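Local structure of tyrosinase (Aspergillus oryzae, 6JU8) at residues Ala261-Gln272 against Ala330-Val339; Phe65-Thr76 against Leu209-Gln218. The protein probably oxidises L-tyrosine and L-dopa to L-dopaquinone with molecular oxygen at a dinuclear copper centre, a step of melanin biosynthesis. The protein carries 1 engineered substitution. All blocks are in the same frame, centred on the assembly; numbering follows the deposited sequence.

Interaction 1 of 2, residues Ala261-Gln272 against Ala330-Val339; sequences ANLALNEHPWYQ and AIHNNVHNWV. With CU (copper (II) ion), chain D.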
loop_
_atom_site.group_PDB
_atom_site.type_symbol
_atom_site.label_atom_id
_atom_site.label_comp_id
_atom_site.label_asym_id
_atom_site.label_seq_id
_atom_site.Cartn_x
_atom_site.Cartn_y
_atom_site.Cartn_z
ATOM N N ALA A 261 5.091 -2.752 -8.515
ATOM C CA ALA A 261 5.419 -1.932 -9.686
ATOM C C ALA A 261 6.931 -1.930 -9.915
ATOM O O ALA A 261 7.421 -2.124 -11.018
ATOM C CB ALA A 261 4.947 -0.509 -9.485
ATOM N N ASN A 262 7.715 -1.770 -8.846
ATOM C CA ASN A 262 9.160 -1.781 -9.006
ATOM C C ASN A 262 9.658 -3.149 -9.469
ATOM O O ASN A 262 10.542 -3.235 -10.345
ATOM C CB ASN A 262 9.872 -1.413 -7.707
ATOM C CG ASN A 262 9.783 0.055 -7.366
ATOM O OD1 ASN A 262 9.240 0.846 -8.137
ATOM N ND2 ASN A 262 10.310 0.425 -6.207
ATOM N N LEU A 263 9.074 -4.231 -8.951
ATOM C CA LEU A 263 9.441 -5.561 -9.434
ATOM C C LEU A 263 9.196 -5.671 -10.944
ATOM O O LEU A 263 10.044 -6.173 -11.693
ATOM C CB LEU A 263 8.602 -6.626 -8.710
ATOM C CG LEU A 263 8.855 -8.080 -9.092
ATOM C CD1 LEU A 263 10.252 -8.532 -8.665
ATOM C CD2 LEU A 263 7.811 -8.993 -8.440
ATOM N N ALA A 264 8.029 -5.223 -11.407
ATOM C CA ALA A 264 7.684 -5.300 -12.817
ATOM C C ALA A 264 8.632 -4.463 -13.668
ATOM O O ALA A 264 9.026 -4.890 -14.745
ATOM C CB ALA A 264 6.258 -4.790 -13.022
ATOM N N LEU A 265 8.997 -3.261 -13.233
ATOM C CA LEU A 265 9.922 -2.422 -13.989
ATOM C C LEU A 265 11.231 -3.155 -14.228
ATOM O O LEU A 265 11.775 -3.058 -15.335
ATOM C CB LEU A 265 10.167 -1.094 -13.280
ATOM C CG LEU A 265 8.997 -0.134 -13.143
ATOM C CD1 LEU A 265 9.410 0.968 -12.165
ATOM C CD2 LEU A 265 8.609 0.469 -14.477
ATOM N N ASN A 266 11.721 -3.868 -13.210
ATOM C CA ASN A 266 13.013 -4.525 -13.326
ATOM C C ASN A 266 12.943 -5.908 -13.935
ATOM O O ASN A 266 13.952 -6.368 -14.505
ATOM C CB ASN A 266 13.688 -4.526 -11.941
ATOM C CG ASN A 266 14.057 -3.103 -11.563
ATOM O OD1 ASN A 266 14.978 -2.502 -12.132
ATOM N ND2 ASN A 266 13.305 -2.538 -10.617
ATOM N N GLU A 267 11.783 -6.553 -13.922
ATOM C CA GLU A 267 11.571 -7.813 -14.639
ATOM C C GLU A 267 11.182 -7.594 -16.103
ATOM O O GLU A 267 11.342 -8.523 -16.897
ATOM C CB GLU A 267 10.489 -8.659 -13.956
ATOM C CG GLU A 267 10.954 -9.244 -12.624
ATOM C CD GLU A 267 10.214 -10.494 -12.214
ATOM O OE1 GLU A 267 10.639 -11.109 -11.218
ATOM O OE2 GLU A 267 9.220 -10.876 -12.862
ATOM N N HIS A 268 10.711 -6.404 -16.433
ATOM C CA HIS A 268 10.352 -5.963 -17.771
ATOM C C HIS A 268 9.605 -6.987 -18.604
ATOM O O HIS A 268 10.066 -7.334 -19.697
ATOM C CB HIS A 268 11.612 -5.459 -18.494
ATOM C CG HIS A 268 12.754 -6.417 -18.557
ATOM N ND1 HIS A 268 12.843 -7.454 -19.452
ATOM C CD2 HIS A 268 13.885 -6.468 -17.810
ATOM C CE1 HIS A 268 13.965 -8.136 -19.259
ATOM N NE2 HIS A 268 14.622 -7.539 -18.287
ATOM N N PRO A 269 8.437 -7.450 -18.163
ATOM C CA PRO A 269 7.678 -8.417 -18.972
ATOM C C PRO A 269 6.979 -7.747 -20.137
ATOM O O PRO A 269 5.815 -7.351 -20.051
ATOM C CB PRO A 269 6.701 -8.982 -17.937
ATOM C CG PRO A 269 6.488 -7.878 -16.953
ATOM C CD PRO A 269 7.790 -7.134 -16.879
ATOM N N TRP A 270 7.737 -7.617 -21.240
ATOM C CA TRP A 270 7.206 -6.969 -22.436
ATOM C C TRP A 270 5.984 -7.723 -22.948
ATOM O O TRP A 270 6.038 -8.967 -22.992
ATOM C CB TRP A 270 8.246 -6.965 -23.572
ATOM C CG TRP A 270 9.541 -6.336 -23.122
ATOM C CD1 TRP A 270 10.703 -6.959 -22.758
ATOM C CD2 TRP A 270 9.809 -4.936 -22.999
ATOM N NE1 TRP A 270 11.665 -6.036 -22.410
ATOM C CE2 TRP A 270 11.135 -4.786 -22.551
ATOM C CE3 TRP A 270 9.023 -3.804 -23.240
ATOM C CZ2 TRP A 270 11.700 -3.528 -22.328
ATOM C CZ3 TRP A 270 9.605 -2.564 -23.007
ATOM C CH2 TRP A 270 10.916 -2.421 -22.559
ATOM N N TYR A 271 4.926 -7.044 -23.369
ATOM C CA TYR A 271 3.758 -7.783 -23.874
ATOM C C TYR A 271 3.943 -8.208 -25.333
ATOM O O TYR A 271 3.304 -9.163 -25.806
ATOM C CB TYR A 271 2.452 -7.009 -23.683
ATOM C CG TYR A 271 2.266 -5.757 -24.515
ATOM C CD1 TYR A 271 1.846 -5.803 -25.839
ATOM C CD2 TYR A 271 2.524 -4.508 -23.954
ATOM C CE1 TYR A 271 1.676 -4.660 -26.617
ATOM C CE2 TYR A 271 2.361 -3.368 -24.712
ATOM C CZ TYR A 271 1.937 -3.437 -26.027
ATOM O OH TYR A 271 1.785 -2.267 -26.751
ATOM N N GLN A 272 4.807 -7.519 -26.065
ATOM C CA GLN A 272 5.019 -7.856 -27.473
ATOM C C GLN A 272 5.767 -9.181 -27.628
ATOM O O GLN A 272 6.509 -9.592 -26.738
ATOM C CB GLN A 272 5.815 -6.738 -28.144
ATOM C CG GLN A 272 5.073 -5.431 -28.347
ATOM C CD GLN A 272 5.214 -4.531 -27.131
ATOM O OE1 GLN A 272 5.681 -4.922 -26.058
ATOM N NE2 GLN A 272 4.754 -3.304 -27.284
ATOM N N ALA A 330 5.092 2.049 -27.831
ATOM C CA ALA A 330 5.130 0.670 -27.327
ATOM C C ALA A 330 5.853 0.612 -25.991
ATOM O O ALA A 330 5.436 -0.089 -25.059
ATOM C CB ALA A 330 5.793 -0.223 -28.382
ATOM N N ILE A 331 7.006 1.285 -25.871
ATOM C CA ILE A 331 7.698 1.298 -24.581
ATOM C C ILE A 331 6.772 1.891 -23.521
ATOM O O ILE A 331 6.581 1.366 -22.423
ATOM C CB ILE A 331 9.025 2.074 -24.624
ATOM C CG1 ILE A 331 10.046 1.376 -25.540
ATOM C CG2 ILE A 331 9.589 2.262 -23.227
ATOM C CD1 ILE A 331 11.340 2.146 -25.735
ATOM N N HIS A 332 6.194 3.049 -23.841
ATOM C CA HIS A 332 5.266 3.747 -22.957
ATOM C C HIS A 332 4.110 2.860 -22.521
ATOM O O HIS A 332 3.685 2.951 -21.360
ATOM C CB HIS A 332 4.762 4.990 -23.693
ATOM C CG HIS A 332 3.326 5.357 -23.507
ATOM N ND1 HIS A 332 2.290 4.776 -24.221
ATOM C CD2 HIS A 332 2.750 6.302 -22.726
ATOM C CE1 HIS A 332 1.148 5.345 -23.866
ATOM N NE2 HIS A 332 1.387 6.287 -22.943
ATOM N N ASN A 333 3.581 2.015 -23.401
ATOM C CA ASN A 333 2.453 1.125 -23.081
ATOM C C ASN A 333 2.882 0.103 -22.051
ATOM O O ASN A 333 2.130 -0.193 -21.110
ATOM C CB ASN A 333 2.026 0.398 -24.360
ATOM C CG ASN A 333 1.291 1.247 -25.380
ATOM O OD1 ASN A 333 0.984 2.400 -25.136
ATOM N ND2 ASN A 333 1.068 0.646 -26.549
ATOM N N ASN A 334 4.064 -0.467 -22.227
ATOM C CA ASN A 334 4.583 -1.424 -21.251
ATOM C C ASN A 334 4.754 -0.742 -19.902
ATOM O O ASN A 334 4.389 -1.307 -18.858
ATOM C CB ASN A 334 5.899 -2.007 -21.763
ATOM C CG ASN A 334 5.657 -3.109 -22.765
ATOM O OD1 ASN A 334 5.352 -4.245 -22.388
ATOM N ND2 ASN A 334 5.825 -2.804 -24.043
ATOM N N VAL A 335 5.329 0.463 -19.858
ATOM C CA VAL A 335 5.521 1.121 -18.560
ATOM C C VAL A 335 4.181 1.374 -17.898
ATOM O O VAL A 335 4.036 1.155 -16.686
ATOM C CB VAL A 335 6.346 2.408 -18.730
ATOM C CG1 VAL A 335 6.421 3.133 -17.402
ATOM C CG2 VAL A 335 7.737 2.063 -19.237
ATOM N N HIS A 336 3.142 1.789 -18.638
ATOM C CA HIS A 336 1.799 1.894 -18.057
ATOM C C HIS A 336 1.386 0.582 -17.384
ATOM O O HIS A 336 0.891 0.562 -16.252
ATOM C CB HIS A 336 0.785 2.210 -19.153
ATOM C CG HIS A 336 0.498 3.655 -19.403
ATOM N ND1 HIS A 336 -0.287 4.402 -18.546
ATOM C CD2 HIS A 336 0.836 4.490 -20.413
ATOM C CE1 HIS A 336 -0.428 5.624 -19.017
ATOM N NE2 HIS A 336 0.274 5.728 -20.133
ATOM N N ASN A 337 1.582 -0.540 -18.094
ATOM C CA ASN A 337 1.174 -1.835 -17.532
ATOM C C ASN A 337 1.944 -2.134 -16.251
ATOM O O ASN A 337 1.370 -2.632 -15.266
ATOM C CB ASN A 337 1.429 -2.949 -18.547
ATOM C CG ASN A 337 0.424 -2.924 -19.683
ATOM O OD1 ASN A 337 -0.645 -2.339 -19.570
ATOM N ND2 ASN A 337 0.807 -3.600 -20.764
ATOM N N TRP A 338 3.251 -1.887 -16.284
ATOM C CA TRP A 338 4.108 -2.291 -15.158
ATOM C C TRP A 338 3.866 -1.420 -13.940
ATOM O O TRP A 338 4.029 -1.888 -12.820
ATOM C CB TRP A 338 5.592 -2.267 -15.573
ATOM C CG TRP A 338 5.863 -3.179 -16.734
ATOM C CD1 TRP A 338 5.126 -4.248 -17.147
ATOM C CD2 TRP A 338 6.982 -3.060 -17.618
ATOM N NE1 TRP A 338 5.725 -4.799 -18.261
ATOM C CE2 TRP A 338 6.858 -4.100 -18.565
ATOM C CE3 TRP A 338 8.080 -2.190 -17.725
ATOM C CZ2 TRP A 338 7.775 -4.303 -19.603
ATOM C CZ3 TRP A 338 8.975 -2.398 -18.748
ATOM C CH2 TRP A 338 8.838 -3.447 -19.679
ATOM N N VAL A 339 3.475 -0.157 -14.134
ATOM C CA VAL A 339 3.166 0.715 -12.991
ATOM C C VAL A 339 1.806 0.369 -12.414
ATOM O O VAL A 339 1.644 0.316 -11.192
ATOM C CB VAL A 339 3.179 2.191 -13.422
ATOM C CG1 VAL A 339 2.660 3.107 -12.319
ATOM C CG2 VAL A 339 4.597 2.613 -13.809
HETATM CU CU CU D . 0.285 7.214 -21.306
HETATM O O HOH W 1 3.390 -4.973 -20.554
HETATM O O HOH W 2 -1.644 7.704 -22.401
#
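With chi1 of -59° Trp338 sets its CG anti to its own carbonyl carbon and sends the indole under the turn that ends helix 258-267, while Asn334, its CG beside the backbone N (chi1 -81°), brings its amide to the loop Trp270-Gln272 beyond that turn. Both belong to helix 328-340 of the tyrosinase di-copper domain, whose His332 and His336, together with His376, hold one copper ion. The axes of the short helical segments run roughly antiparallel, at 146°. One face of the Trp338 indole is covered by His268 CA over the six-membered ring and Pro269 CD over the five-membered ring, two CH-pi contacts; Asn334 O lies near the rim of the opposite face. The rim atom Trp338 CH2 points into the face of Trp270, 3.5 Å from Trp270 CZ3, in an edge-to-face pair. Trp338 NE1 donates to Pro269 O at 3.1 Å, close to its own ring plane but well above that of the carbonyl. The Asn334 amide is used at both ends: OD1 takes Tyr271 N on a lone pair at 3.0 Å, and ND2 gives to Gln272 OE1 at 2.9 Å and back to Ala330 O, so its rotation is fixed. Nearer the copper ion, Asn333 ND2 donates almost straight to Tyr271 OH, which also bonds Glu311, while Asn333 OD1 accepts a weak bond from the copper ligand His332. Along the helix-helix part of the contact, Ala264 CB meets Trp338 CB at 3.6 Å, and Ala261 CA makes a CA-H...O contact with Trp338 O.

Interaction 2 of 2, residues Phe65-Thr76 against Leu209-Gln218; sequences FRLAGIHGAPWT and LERPYAITSQ. With CU (copper (II) ion), chain C.
Tyr213 meets four residues of Phe65-Thr76, namely Phe65, Arg66, Pro74 and Thr76. Its CG stands beside the backbone N (chi1 -60°), which turns the ring obliquely across Arg66. Bent at chi2 and chi3, the arginine brings CD within 3.5 Å of Tyr213 CE1, oblique to the ring, and Tyr213 OH sits over one face of the guanidinium, too poorly angled to NH1 for a hydrogen bond. The guanidinium is held instead by Glu77 and Leu58 O. Phe65 has CG opposite its backbone N (chi1 -178°), which carries CE2 to Leu209 CD1 at 3.5 Å, and CZ approaches Ile215 CD1. Pro74, which follows a cis peptide bond, rests its CB and CG on Tyr213 O and its CD on Ile215 CD1 at 3.8 Å. Farther along, the Trp75 indole presents its edge to Gln218 OE1, 3.4 Å from CZ2, and Thr76 CG2 touches Pro212 O. No direct hydrogen bond joins the two segments; a water gives to both Pro74 O and Pro212 O. The loop before strand 218-222 thus lies against the turn following copper ligand His71 by shape and apolar contact, with water bridging the backbones.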
loop_
_atom_site.group_PDB
_atom_site.type_symbol
_atom_site.label_atom_id
_atom_site.label_comp_id
_atom_site.label_asym_id
_atom_site.label_seq_id
_atom_site.Cartn_x
_atom_site.Cartn_y
_atom_site.Cartn_z
ATOM N N PHE A 65 -10.126 15.890 -11.551
ATOM C CA PHE A 65 -10.963 14.875 -12.165
ATOM C C PHE A 65 -11.238 15.236 -13.630
ATOM O O PHE A 65 -11.139 14.422 -14.535
ATOM C CB PHE A 65 -12.301 14.707 -11.420
ATOM C CG PHE A 65 -13.152 13.619 -12.025
ATOM C CD1 PHE A 65 -13.915 13.854 -13.166
ATOM C CD2 PHE A 65 -13.181 12.345 -11.448
ATOM C CE1 PHE A 65 -14.683 12.849 -13.746
ATOM C CE2 PHE A 65 -13.932 11.344 -12.024
ATOM C CZ PHE A 65 -14.694 11.594 -13.147
ATOM N N ARG A 66 -11.625 16.494 -13.886
ATOM C CA ARG A 66 -11.977 16.859 -15.256
ATOM C C ARG A 66 -10.761 16.918 -16.161
ATOM O O ARG A 66 -10.869 16.606 -17.358
ATOM C CB ARG A 66 -12.738 18.182 -15.259
ATOM C CG ARG A 66 -14.104 18.137 -14.594
ATOM C CD ARG A 66 -15.144 17.354 -15.386
ATOM N NE ARG A 66 -15.276 17.798 -16.776
ATOM C CZ ARG A 66 -15.905 18.893 -17.158
ATOM N NH1 ARG A 66 -16.454 19.717 -16.265
ATOM N NH2 ARG A 66 -15.968 19.223 -18.452
ATOM N N LEU A 67 -9.602 17.335 -15.665
ATOM C CA LEU A 67 -8.386 17.301 -16.480
ATOM C C LEU A 67 -7.970 15.881 -16.829
ATOM O O LEU A 67 -7.680 15.589 -18.000
ATOM C CB LEU A 67 -7.245 18.009 -15.731
ATOM C CG LEU A 67 -7.462 19.513 -15.566
ATOM C CD1 LEU A 67 -6.439 20.071 -14.596
ATOM C CD2 LEU A 67 -7.355 20.202 -16.930
ATOM N N ALA A 68 -7.994 14.976 -15.848
ATOM C CA ALA A 68 -7.772 13.559 -16.121
ATOM C C ALA A 68 -8.835 12.999 -17.060
ATOM O O ALA A 68 -8.564 12.124 -17.887
ATOM C CB ALA A 68 -7.767 12.783 -14.821
ATOM N N GLY A 69 -10.063 13.515 -16.967
ATOM C CA GLY A 69 -11.147 13.029 -17.802
ATOM C C GLY A 69 -10.951 13.354 -19.260
ATOM O O GLY A 69 -11.549 12.702 -20.120
ATOM N N ILE A 70 -10.100 14.320 -19.603
ATOM C CA ILE A 70 -9.845 14.586 -21.030
ATOM C C ILE A 70 -9.344 13.347 -21.719
ATOM O O ILE A 70 -9.680 13.078 -22.880
ATOM C CB ILE A 70 -8.815 15.738 -21.155
ATOM C CG1 ILE A 70 -9.422 17.077 -20.713
ATOM C CG2 ILE A 70 -8.284 15.815 -22.575
ATOM C CD1 ILE A 70 -8.420 18.182 -20.495
ATOM N N HIS A 71 -8.487 12.597 -21.035
ATOM C CA HIS A 71 -7.763 11.483 -21.647
ATOM C C HIS A 71 -8.702 10.345 -22.043
ATOM O O HIS A 71 -8.517 9.745 -23.090
ATOM C CB HIS A 71 -6.728 10.994 -20.642
ATOM C CG HIS A 71 -5.778 9.958 -21.125
ATOM N ND1 HIS A 71 -5.932 8.635 -20.741
ATOM C CD2 HIS A 71 -4.704 10.002 -21.935
ATOM C CE1 HIS A 71 -4.947 7.930 -21.307
ATOM N NE2 HIS A 71 -4.192 8.726 -22.030
ATOM N N GLY A 72 -9.680 9.999 -21.203
ATOM C CA GLY A 72 -10.465 8.788 -21.338
ATOM C C GLY A 72 -11.832 8.901 -20.705
ATOM O O GLY A 72 -12.593 9.827 -20.982
ATOM N N ALA A 73 -12.166 7.906 -19.889
ATOM C CA ALA A 73 -13.455 7.876 -19.207
ATOM C C ALA A 73 -13.547 9.066 -18.265
ATOM O O ALA A 73 -12.515 9.463 -17.690
ATOM C CB ALA A 73 -13.621 6.561 -18.449
ATOM N N PRO A 74 -14.717 9.638 -18.013
ATOM C CA PRO A 74 -16.030 9.144 -18.438
ATOM C C PRO A 74 -16.501 9.563 -19.824
ATOM O O PRO A 74 -17.687 9.399 -20.159
ATOM C CB PRO A 74 -16.973 9.758 -17.373
ATOM C CG PRO A 74 -16.293 11.055 -17.013
ATOM C CD PRO A 74 -14.820 10.750 -17.024
ATOM N N TRP A 75 -15.611 10.098 -20.641
ATOM C CA TRP A 75 -15.864 10.367 -22.045
ATOM C C TRP A 75 -16.834 11.526 -22.250
ATOM O O TRP A 75 -17.742 11.435 -23.079
ATOM C CB TRP A 75 -16.353 9.093 -22.748
ATOM C CG TRP A 75 -15.462 7.903 -22.524
ATOM C CD1 TRP A 75 -14.133 7.771 -22.841
ATOM C CD2 TRP A 75 -15.865 6.659 -21.953
ATOM N NE1 TRP A 75 -13.680 6.520 -22.486
ATOM C CE2 TRP A 75 -14.732 5.815 -21.935
ATOM C CE3 TRP A 75 -17.081 6.186 -21.449
ATOM C CZ2 TRP A 75 -14.757 4.509 -21.432
ATOM C CZ3 TRP A 75 -17.106 4.899 -20.948
ATOM C CH2 TRP A 75 -15.967 4.076 -20.945
ATOM N N THR A 76 -16.619 12.625 -21.529
ATOM C CA THR A 76 -17.492 13.781 -21.612
ATOM C C THR A 76 -16.825 14.940 -22.357
ATOM O O THR A 76 -15.659 14.896 -22.697
ATOM C CB THR A 76 -17.896 14.315 -20.219
ATOM O OG1 THR A 76 -16.747 14.918 -19.602
ATOM C CG2 THR A 76 -18.378 13.215 -19.290
ATOM N N LEU A 209 -20.663 8.659 -9.305
ATOM C CA LEU A 209 -20.625 10.107 -9.494
ATOM C C LEU A 209 -21.824 10.595 -10.281
ATOM O O LEU A 209 -22.416 9.858 -11.063
ATOM C CB LEU A 209 -19.341 10.495 -10.250
ATOM C CG LEU A 209 -18.060 10.143 -9.476
ATOM C CD1 LEU A 209 -16.861 10.392 -10.377
ATOM C CD2 LEU A 209 -18.020 10.938 -8.181
ATOM N N GLU A 210 -22.175 11.878 -10.097
ATOM C CA GLU A 210 -23.339 12.371 -10.827
ATOM C C GLU A 210 -23.122 12.303 -12.336
ATOM O O GLU A 210 -22.001 12.478 -12.837
ATOM C CB GLU A 210 -23.628 13.805 -10.408
ATOM C CG GLU A 210 -22.538 14.808 -10.722
ATOM C CD GLU A 210 -23.046 16.239 -10.685
ATOM O OE1 GLU A 210 -22.479 17.086 -11.408
ATOM O OE2 GLU A 210 -24.019 16.513 -9.953
ATOM N N ARG A 211 -24.210 12.080 -13.069
ATOM C CA ARG A 211 -24.164 12.088 -14.527
ATOM C C ARG A 211 -23.643 13.416 -15.048
ATOM O O ARG A 211 -23.986 14.461 -14.484
ATOM C CB ARG A 211 -25.564 11.849 -15.109
ATOM N N PRO A 212 -22.860 13.426 -16.122
ATOM C CA PRO A 212 -22.432 12.270 -16.899
ATOM C C PRO A 212 -21.049 11.737 -16.529
ATOM O O PRO A 212 -20.346 11.188 -17.385
ATOM C CB PRO A 212 -22.355 12.889 -18.317
ATOM C CG PRO A 212 -21.845 14.268 -18.070
ATOM C CD PRO A 212 -22.390 14.700 -16.725
ATOM N N TYR A 213 -20.614 11.871 -15.277
ATOM C CA TYR A 213 -19.225 11.678 -14.893
ATOM C C TYR A 213 -18.913 10.312 -14.301
ATOM O O TYR A 213 -17.743 10.058 -13.996
ATOM C CB TYR A 213 -18.796 12.736 -13.867
ATOM C CG TYR A 213 -18.933 14.127 -14.439
ATOM C CD1 TYR A 213 -18.097 14.530 -15.470
ATOM C CD2 TYR A 213 -19.891 15.027 -13.998
ATOM C CE1 TYR A 213 -18.182 15.775 -16.044
ATOM C CE2 TYR A 213 -19.993 16.287 -14.562
ATOM C CZ TYR A 213 -19.136 16.656 -15.584
ATOM O OH TYR A 213 -19.214 17.912 -16.148
ATOM N N ALA A 214 -19.897 9.448 -14.101
ATOM C CA ALA A 214 -19.628 8.150 -13.485
ATOM C C ALA A 214 -18.646 7.330 -14.325
ATOM O O ALA A 214 -18.735 7.254 -15.558
ATOM C CB ALA A 214 -20.926 7.364 -13.298
ATOM N N ILE A 215 -17.677 6.716 -13.640
ATOM C CA ILE A 215 -16.684 5.842 -14.239
ATOM C C ILE A 215 -17.254 4.429 -14.259
ATOM O O ILE A 215 -17.567 3.880 -13.207
ATOM C CB ILE A 215 -15.368 5.861 -13.433
ATOM C CG1 ILE A 215 -14.778 7.267 -13.270
ATOM C CG2 ILE A 215 -14.336 4.895 -14.023
ATOM C CD1 ILE A 215 -14.268 7.890 -14.548
ATOM N N THR A 216 -17.395 3.819 -15.424
ATOM C CA THR A 216 -17.849 2.437 -15.522
ATOM C C THR A 216 -16.701 1.459 -15.325
ATOM O O THR A 216 -15.537 1.825 -15.335
ATOM C CB THR A 216 -18.500 2.166 -16.889
ATOM O OG1 THR A 216 -17.530 2.308 -17.923
ATOM C CG2 THR A 216 -19.610 3.188 -17.167
ATOM N N SER A 217 -17.056 0.183 -15.169
ATOM C CA SER A 217 -16.063 -0.863 -15.390
ATOM C C SER A 217 -15.517 -0.726 -16.819
ATOM O O SER A 217 -16.109 -0.081 -17.691
ATOM C CB SER A 217 -16.637 -2.249 -15.177
ATOM O OG SER A 217 -17.666 -2.582 -16.101
ATOM N N GLN A 218 -14.342 -1.315 -17.034
ATOM C CA GLN A 218 -13.634 -1.187 -18.294
ATOM C C GLN A 218 -13.183 -2.550 -18.796
ATOM O O GLN A 218 -12.428 -3.281 -18.153
ATOM C CB GLN A 218 -12.427 -0.261 -18.103
ATOM C CG GLN A 218 -12.800 1.098 -17.537
ATOM C CD GLN A 218 -13.660 1.936 -18.455
ATOM O OE1 GLN A 218 -13.631 1.815 -19.685
ATOM N NE2 GLN A 218 -14.413 2.863 -17.869
HETATM CU CU CU C . -2.689 8.865 -23.531
HETATM O O HOH W 3 -20.289 10.499 -20.293
HETATM O O HOH W 2 -1.644 7.704 -22.401
#

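Both contacts lie in the common central domain and each includes at least one copper ligand, but of different ions: His332 and His336 in interaction 1, His71 in interaction 2. Water 2 binds both ions and so belongs to both. The contacts do not touch, with nearest atoms about 6 Å apart and centres 25 Å apart, and both are partly buried. Interaction 1 joins two helices and the turn after one of them, through a buried indole and four direct hydrogen bonds. Interaction 2 sets a loop without regular structure against a helix end and the turn beyond it, relying on apolar side chains. Its edge, at Pro212 and Thr216, is exposed, whereas Tyr271 is the exposed member of interaction 1.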